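Local coordinates for protein carbohydrate deacetylase Agd3 (Neosartorya fumigata, PDB 6NWZ) that probably removes N-acetyl groups from the fungal exopolysaccharide galactosaminogalactan, a deacetylation required for biofilm formation, at residues F340-G345 against L438-A443; Y474-E479 against M486-R491. One frame throughout, in Å; residues are numbered along the deposited sequence.

Contact 1 (F340-G345 against L438-A443); sequences FKKPLG and LHNGDA
At the N-terminus of helix 441-449 in the deacetylase domain, Asp442 in the first turn takes hold of the irregular segment 340-345, where Lys342 and Gly345 meet its carboxylate. Asp442 OD2 carries both bonds: Gly345 N comes in on the syn lone pair at 2.8 Å, nearly straight at 170°, while Lys342 NZ forms a salt bridge at 2.6 Å to OD2 from the anti side, 27° out of the carboxylate plane. The lysine chain runs extended to CG and CD, then bends at chi3 (77°), which carries NZ to the aspartate; on the way CD passes 3.4 Å from Asn440 ND2. Asn440 is the helix N-cap, its OD1 accepting from Ala443 N at 3.1 Å. On the carboxylate's other oxygen, OD1, Leu344 packs with CB and CD2, and CD2 also rests 3.6 Å from Gly441 CA. At the other end His439 CB packs 3.4 Å from Phe340 O, and Lys341 CA gives a CA-H...O contact to His439 O; Glu339 holds the imidazole through NE2. Ala398 O, just ahead of helix 400-417, accepts from both Lys342 NZ and Asn440 ND2, and Tyr400 and Val403 of that helix pack on Asp442 and Ala443.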
ATOM      1  N   PHE A 340       1.657   8.196  25.171  1.00 60.82           N
ATOM      2  CA  PHE A 340       1.174   8.643  26.473  1.00 53.69           C
ATOM      3  C   PHE A 340      -0.331   8.884  26.423  1.00 61.65           C
ATOM      4  O   PHE A 340      -0.812   9.709  25.639  1.00 74.06           O
ATOM      5  CB  PHE A 340       1.908   9.911  26.901  1.00 59.60           C
ATOM      6  CG  PHE A 340       1.241  10.653  28.023  1.00 63.97           C
ATOM      7  CD1 PHE A 340       1.316  10.187  29.323  1.00 67.17           C
ATOM      8  CD2 PHE A 340       0.535  11.820  27.775  1.00 70.23           C
ATOM      9  CE1 PHE A 340       0.702  10.874  30.358  1.00 66.42           C
ATOM     10  CE2 PHE A 340      -0.081  12.511  28.806  1.00 65.43           C
ATOM     11  CZ  PHE A 340       0.003  12.037  30.097  1.00 61.03           C
ATOM     12  N   LYS A 341      -1.072   8.168  27.267  1.00 66.19           N
ATOM     13  CA  LYS A 341      -2.517   8.337  27.383  1.00 71.31           C
ATOM     14  C   LYS A 341      -2.802   9.357  28.479  1.00 78.28           C
ATOM     15  O   LYS A 341      -2.542   9.100  29.659  1.00 87.97           O
ATOM     16  CB  LYS A 341      -3.193   7.002  27.685  1.00 54.93           C
ATOM     17  CG  LYS A 341      -4.673   7.104  28.011  1.00 56.31           C
ATOM     18  CD  LYS A 341      -5.287   5.718  28.134  1.00 57.33           C
ATOM     19  CE  LYS A 341      -6.634   5.760  28.838  1.00 77.08           C
ATOM     20  NZ  LYS A 341      -7.594   6.680  28.172  1.00 85.83           N
ATOM     21  N   LYS A 342      -3.338  10.508  28.094  1.00 88.62           N
ATOM     22  CA  LYS A 342      -3.610  11.555  29.072  1.00 71.68           C
ATOM     23  C   LYS A 342      -4.856  11.207  29.875  1.00 73.98           C
ATOM     24  O   LYS A 342      -5.885  10.850  29.290  1.00 76.44           O
ATOM     25  CB  LYS A 342      -3.800  12.909  28.394  1.00 55.57           C
ATOM     26  CG  LYS A 342      -3.749  14.077  29.365  1.00 58.53           C
ATOM     27  CD  LYS A 342      -4.509  15.287  28.853  1.00 60.59           C
ATOM     28  CE  LYS A 342      -6.008  15.097  29.009  1.00 57.76           C
ATOM     29  NZ  LYS A 342      -6.763  16.362  28.779  1.00 57.74           N
ATOM     30  N   PRO A 343      -4.800  11.280  31.203  1.00 74.61           N
ATOM     31  CA  PRO A 343      -6.020  11.116  32.000  1.00 71.57           C
ATOM     32  C   PRO A 343      -7.028  12.199  31.651  1.00 75.18           C
ATOM     33  O   PRO A 343      -6.701  13.388  31.621  1.00 80.85           O
ATOM     34  CB  PRO A 343      -5.522  11.244  33.443  1.00 66.85           C
ATOM     35  CG  PRO A 343      -4.064  10.926  33.372  1.00 67.65           C
ATOM     36  CD  PRO A 343      -3.602  11.433  32.043  1.00 66.17           C
ATOM     37  N   LEU A 344      -8.258  11.775  31.372  1.00 70.17           N
ATOM     38  CA  LEU A 344      -9.291  12.697  30.920  1.00 64.92           C
ATOM     39  C   LEU A 344      -9.558  13.773  31.966  1.00 71.87           C
ATOM     40  O   LEU A 344      -9.603  13.500  33.168  1.00 81.21           O
ATOM     41  CB  LEU A 344     -10.578  11.930  30.614  1.00 64.45           C
ATOM     42  CG  LEU A 344     -10.453  10.706  29.704  1.00 65.62           C
ATOM     43  CD1 LEU A 344     -11.725   9.876  29.768  1.00 78.58           C
ATOM     44  CD2 LEU A 344     -10.156  11.122  28.277  1.00 59.72           C
ATOM     45  N   GLY A 345      -9.726  15.010  31.497  1.00 72.32           N
ATOM     46  CA  GLY A 345     -10.054  16.123  32.357  1.00 67.05           C
ATOM     47  C   GLY A 345      -8.875  16.903  32.897  1.00 74.54           C
ATOM     48  O   GLY A 345      -9.085  17.957  33.508  1.00 81.35           O
ATOM     49  N   LEU A 438      -3.385  11.113  19.792  1.00 50.35           N
ATOM     50  CA  LEU A 438      -4.128   9.905  19.455  1.00 41.20           C
ATOM     51  C   LEU A 438      -4.449   9.046  20.671  1.00 53.84           C
ATOM     52  O   LEU A 438      -5.226   8.095  20.544  1.00 61.66           O
ATOM     53  CB  LEU A 438      -3.353   9.084  18.421  1.00 39.44           C
ATOM     54  CG  LEU A 438      -3.391   9.601  16.975  1.00 40.84           C
ATOM     55  CD1 LEU A 438      -2.434  10.766  16.745  1.00 51.62           C
ATOM     56  CD2 LEU A 438      -3.101   8.480  16.002  1.00 42.33           C
ATOM     57  N   HIS A 439      -3.874   9.346  21.837  1.00 54.07           N
ATOM     58  CA  HIS A 439      -4.247   8.686  23.083  1.00 60.28           C
ATOM     59  C   HIS A 439      -4.851   9.665  24.080  1.00 57.29           C
ATOM     60  O   HIS A 439      -5.124   9.288  25.225  1.00 70.10           O
ATOM     61  CB  HIS A 439      -3.041   7.968  23.700  1.00 53.73           C
ATOM     62  CG  HIS A 439      -2.467   6.892  22.829  1.00 57.34           C
ATOM     63  ND1 HIS A 439      -3.146   5.728  22.535  1.00 56.47           N
ATOM     64  CD2 HIS A 439      -1.277   6.803  22.190  1.00 58.76           C
ATOM     65  CE1 HIS A 439      -2.398   4.971  21.752  1.00 60.09           C
ATOM     66  NE2 HIS A 439      -1.260   5.600  21.527  1.00 55.89           N
ATOM     67  N   ASN A 440      -5.062  10.909  23.668  1.00 53.92           N
ATOM     68  CA  ASN A 440      -5.717  11.916  24.492  1.00 52.29           C
ATOM     69  C   ASN A 440      -7.198  11.921  24.134  1.00 54.93           C
ATOM     70  O   ASN A 440      -7.582  12.385  23.056  1.00 63.58           O
ATOM     71  CB  ASN A 440      -5.077  13.281  24.255  1.00 60.68           C
ATOM     72  CG  ASN A 440      -5.610  14.351  25.180  1.00 67.60           C
ATOM     73  OD1 ASN A 440      -6.747  14.283  25.643  1.00 69.97           O
ATOM     74  ND2 ASN A 440      -4.786  15.357  25.451  1.00 66.98           N
ATOM     75  N   GLY A 441      -8.031  11.400  25.035  1.00 61.16           N
ATOM     76  CA  GLY A 441      -9.458  11.356  24.762  1.00 61.80           C
ATOM     77  C   GLY A 441     -10.073  12.735  24.605  1.00 70.49           C
ATOM     78  O   GLY A 441     -10.944  12.943  23.756  1.00 61.26           O
ATOM     79  N   ASP A 442      -9.634  13.696  25.426  1.00 68.38           N
ATOM     80  CA  ASP A 442     -10.170  15.051  25.329  1.00 63.98           C
ATOM     81  C   ASP A 442      -9.816  15.692  23.998  1.00 64.91           C
ATOM     82  O   ASP A 442     -10.586  16.506  23.474  1.00 60.85           O
ATOM     83  CB  ASP A 442      -9.646  15.920  26.473  1.00 67.85           C
ATOM     84  CG  ASP A 442      -9.943  15.336  27.836  1.00 74.98           C
ATOM     85  OD1 ASP A 442     -10.861  14.495  27.936  1.00 78.57           O
ATOM     86  OD2 ASP A 442      -9.261  15.723  28.809  1.00 76.00           O
ATOM     87  N   ALA A 443      -8.653  15.345  23.443  1.00 64.29           N
ATOM     88  CA  ALA A 443      -8.267  15.874  22.142  1.00 56.13           C
ATOM     89  C   ALA A 443      -9.112  15.259  21.034  1.00 55.23           C
ATOM     90  O   ALA A 443      -9.637  15.974  20.173  1.00 60.87           O
ATOM     91  CB  ALA A 443      -6.779  15.626  21.902  1.00 54.49           C
TER

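Contact 2 (Y474-E479 against M486-R491)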
ATOM      1  N   TYR A 474      -7.139   1.359  11.960  1.00 47.01           N
ATOM      2  CA  TYR A 474      -7.301   1.189  13.395  1.00 40.71           C
ATOM      3  C   TYR A 474      -8.413   2.106  13.891  1.00 47.32           C
ATOM      4  O   TYR A 474      -8.557   3.236  13.418  1.00 62.60           O
ATOM      5  CB  TYR A 474      -5.987   1.491  14.123  1.00 40.66           C
ATOM      6  CG  TYR A 474      -6.118   1.628  15.625  1.00 46.01           C
ATOM      7  CD1 TYR A 474      -6.100   0.512  16.449  1.00 50.79           C
ATOM      8  CD2 TYR A 474      -6.254   2.879  16.218  1.00 44.66           C
ATOM      9  CE1 TYR A 474      -6.222   0.636  17.825  1.00 52.73           C
ATOM     10  CE2 TYR A 474      -6.378   3.012  17.593  1.00 51.53           C
ATOM     11  CZ  TYR A 474      -6.360   1.889  18.391  1.00 53.63           C
ATOM     12  OH  TYR A 474      -6.481   2.022  19.757  1.00 63.03           O
ATOM     13  N   PHE A 475      -9.208   1.609  14.832  1.00 44.42           N
ATOM     14  CA  PHE A 475     -10.317   2.367  15.401  1.00 51.12           C
ATOM     15  C   PHE A 475     -10.034   2.617  16.875  1.00 56.92           C
ATOM     16  O   PHE A 475      -9.782   1.673  17.634  1.00 56.66           O
ATOM     17  CB  PHE A 475     -11.644   1.631  15.217  1.00 47.49           C
ATOM     18  CG  PHE A 475     -12.100   1.559  13.787  1.00 48.78           C
ATOM     19  CD1 PHE A 475     -12.678   2.662  13.176  1.00 45.59           C
ATOM     20  CD2 PHE A 475     -11.936   0.397  13.047  1.00 46.29           C
ATOM     21  CE1 PHE A 475     -13.097   2.608  11.856  1.00 44.35           C
ATOM     22  CE2 PHE A 475     -12.351   0.334  11.724  1.00 51.14           C
ATOM     23  CZ  PHE A 475     -12.934   1.442  11.129  1.00 53.80           C
ATOM     24  N   THR A 476     -10.073   3.886  17.274  1.00 65.16           N
ATOM     25  CA  THR A 476      -9.758   4.251  18.647  1.00 69.98           C
ATOM     26  C   THR A 476     -10.796   3.683  19.607  1.00 70.62           C
ATOM     27  O   THR A 476     -11.967   3.499  19.260  1.00 66.47           O
ATOM     28  CB  THR A 476      -9.691   5.772  18.793  1.00 64.55           C
ATOM     29  OG1 THR A 476     -10.992   6.332  18.574  1.00 67.29           O
ATOM     30  CG2 THR A 476      -8.717   6.354  17.786  1.00 48.14           C
ATOM     31  N   THR A 477     -10.353   3.401  20.827  1.00 55.28           N
ATOM     32  CA  THR A 477     -11.205   2.822  21.850  1.00 58.15           C
ATOM     33  C   THR A 477     -11.129   3.663  23.114  1.00 76.22           C
ATOM     34  O   THR A 477     -10.135   4.356  23.358  1.00 70.81           O
ATOM     35  CB  THR A 477     -10.798   1.383  22.165  1.00 58.61           C
ATOM     36  OG1 THR A 477      -9.496   1.381  22.761  1.00 62.15           O
ATOM     37  CG2 THR A 477     -10.763   0.553  20.891  1.00 56.31           C
ATOM     38  N   VAL A 478     -12.194   3.598  23.916  1.00 86.09           N
ATOM     39  CA  VAL A 478     -12.218   4.330  25.178  1.00 65.71           C
ATOM     40  C   VAL A 478     -11.112   3.833  26.098  1.00 69.31           C
ATOM     41  O   VAL A 478     -10.503   4.611  26.845  1.00 74.80           O
ATOM     42  CB  VAL A 478     -13.606   4.209  25.841  1.00 68.70           C
ATOM     43  CG1 VAL A 478     -13.613   4.897  27.192  1.00 71.57           C
ATOM     44  CG2 VAL A 478     -14.672   4.802  24.944  1.00 67.99           C
ATOM     45  N   GLU A 479     -10.817   2.532  26.044  1.00 71.10           N
ATOM     46  CA  GLU A 479      -9.833   1.950  26.952  1.00 67.60           C
ATOM     47  C   GLU A 479      -8.417   2.369  26.582  1.00 65.89           C
ATOM     48  O   GLU A 479      -7.638   2.792  27.444  1.00 75.96           O
ATOM     49  CB  GLU A 479      -9.953   0.429  26.946  1.00 68.03           C
ATOM     50  CG  GLU A 479      -8.839  -0.253  27.709  1.00101.68           C
ATOM     51  CD  GLU A 479      -8.688  -1.709  27.337  1.00126.71           C
ATOM     52  OE1 GLU A 479      -9.715  -2.359  27.048  1.00133.93           O
ATOM     53  OE2 GLU A 479      -7.539  -2.201  27.323  1.00134.14           O
ATOM     54  N   MET A 486     -12.809   7.163  16.399  1.00 54.49           N
ATOM     55  CA  MET A 486     -11.954   7.854  15.444  1.00 58.54           C
ATOM     56  C   MET A 486     -11.192   6.842  14.596  1.00 53.64           C
ATOM     57  O   MET A 486     -10.621   5.882  15.122  1.00 47.83           O
ATOM     58  CB  MET A 486     -10.978   8.780  16.168  1.00 57.79           C
ATOM     59  CG  MET A 486     -10.368   9.855  15.277  1.00 49.23           C
ATOM     60  SD  MET A 486     -11.529  11.168  14.842  1.00 49.87           S
ATOM     61  CE  MET A 486     -11.927  11.817  16.462  1.00 55.48           C
ATOM     62  N   GLN A 487     -11.185   7.060  13.282  1.00 59.07           N
ATOM     63  CA  GLN A 487     -10.547   6.143  12.344  1.00 55.76           C
ATOM     64  C   GLN A 487      -9.117   6.602  12.078  1.00 51.33           C
ATOM     65  O   GLN A 487      -8.897   7.707  11.571  1.00 50.19           O
ATOM     66  CB  GLN A 487     -11.343   6.061  11.042  1.00 46.08           C
ATOM     67  CG  GLN A 487     -10.800   5.049  10.041  1.00 45.87           C
ATOM     68  CD  GLN A 487     -11.560   5.050   8.726  1.00 52.29           C
ATOM     69  OE1 GLN A 487     -12.740   5.394   8.675  1.00 51.99           O
ATOM     70  NE2 GLN A 487     -10.878   4.670   7.651  1.00 54.52           N
ATOM     71  N   VAL A 488      -8.152   5.754  12.417  1.00 39.68           N
ATOM     72  CA  VAL A 488      -6.737   6.038  12.217  1.00 50.27           C
ATOM     73  C   VAL A 488      -6.270   5.252  10.999  1.00 50.02           C
ATOM     74  O   VAL A 488      -6.141   4.024  11.049  1.00 53.45           O
ATOM     75  CB  VAL A 488      -5.906   5.690  13.458  1.00 45.80           C
ATOM     76  CG1 VAL A 488      -4.431   5.975  13.203  1.00 43.66           C
ATOM     77  CG2 VAL A 488      -6.403   6.472  14.660  1.00 41.35           C
ATOM     78  N   ASN A 489      -6.018   5.959   9.900  1.00 51.76           N
ATOM     79  CA  ASN A 489      -5.528   5.302   8.696  1.00 39.46           C
ATOM     80  C   ASN A 489      -4.005   5.214   8.728  1.00 37.17           C
ATOM     81  O   ASN A 489      -3.338   6.152   9.175  1.00 39.94           O
ATOM     82  CB  ASN A 489      -5.970   6.059   7.446  1.00 36.72           C
ATOM     83  CG  ASN A 489      -7.469   6.281   7.396  1.00 54.63           C
ATOM     84  OD1 ASN A 489      -8.235   5.370   7.081  1.00 55.68           O
ATOM     85  ND2 ASN A 489      -7.896   7.501   7.705  1.00 60.14           N
ATOM     86  N   PRO A 490      -3.442   4.105   8.259  1.00 32.90           N
ATOM     87  CA  PRO A 490      -1.986   3.930   8.320  1.00 37.07           C
ATOM     88  C   PRO A 490      -1.249   4.873   7.378  1.00 33.43           C
ATOM     89  O   PRO A 490      -1.794   5.370   6.389  1.00 40.29           O
ATOM     90  CB  PRO A 490      -1.788   2.468   7.905  1.00 36.40           C
ATOM     91  CG  PRO A 490      -3.008   2.137   7.099  1.00 29.88           C
ATOM     92  CD  PRO A 490      -4.126   2.919   7.716  1.00 31.16           C
ATOM     93  N   ARG A 491       0.021   5.114   7.713  1.00 35.61           N
ATOM     94  CA  ARG A 491       0.908   5.944   6.908  1.00 46.71           C
ATOM     95  C   ARG A 491       2.347   5.501   7.127  1.00 39.79           C
ATOM     96  O   ARG A 491       2.766   5.255   8.260  1.00 40.80           O
ATOM     97  CB  ARG A 491       0.778   7.436   7.246  1.00 38.95           C
ATOM     98  CG  ARG A 491       1.533   8.362   6.284  1.00 35.95           C
ATOM     99  CD  ARG A 491       1.123   9.833   6.436  1.00 27.50           C
ATOM    100  NE  ARG A 491       1.707  10.457   7.621  1.00 40.83           N
ATOM    101  CZ  ARG A 491       1.721  11.768   7.854  1.00 50.78           C
ATOM    102  NH1 ARG A 491       2.280  12.237   8.962  1.00 47.63           N
ATOM    103  NH2 ARG A 491       1.184  12.615   6.982  1.00 35.27           N
TER
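Val488, Tyr474 and Thr476 bury the most surface here, with Met486 close behind. Tyr474 and Val488 form an antiparallel hydrogen-bonded pair: Val488 N donates to Tyr474 O at 2.7 Å, nearly along the C=O axis, and Tyr474 N returns a more bent bond to Val488 O at 3.0 Å (145°). Their side chains lie side by side on one face of the sheet. With CG anti to the backbone N (chi1 168°), the tyrosine turns the edge of its ring to the valine, and CD2 sits 3.9 Å from Val488 CG2. The same methyl group also touches Thr476 CG2, so it packs against both residues.

Thr476 grips Met486 twice. Its N donates to Met486 O at 3.0 Å, in the carbonyl plane, and its OG1 accepts from Met486 N at 3.0 Å. The threonine chi1 of 66° aims OG1 at that amide; OG1 is also hydrogen-bonded to Phe483 O. On the other face, Phe475 CE1 packs 3.8 Å from Gln487 CG, and the phenylalanine ring meets Tyr605 of helix 594-607. Gln487 NE2 bonds to Ser598 O in this helix.

Short strand 474-475 thus pairs antiparallel with strand 487-492, which runs parallel to strands 454-456 and 542-546. The two strands form a beta hairpin with helix 478-481 in its long connection; the second is an inner member of the deacetylase domain's mixed sheet, and the short first strand is the antiparallel addition to it.

How the contacts relate
Both contacts lie in the deacetylase domain, their centres about 13 Å apart, and both segments of contact 1 precede those of contact 2 in the sequence. Contact 1 brings a long loop to the start of helix 441-449; contact 2 belongs to the mixed sheet. They touch directly, with Lys341 CE 3.4 Å from Glu479 O and Leu438 CD2 4.0 Å from Val488 CG1. Helix 478-481 is a further bridge: Ser480 O is hydrogen-bonded to His439 ND1, and Asp481 OD2 to Tyr474 OH. Farther along strand 487-492, Arg491 forms a salt bridge with the zinc ligand Asp255, joining this framework to a metal site.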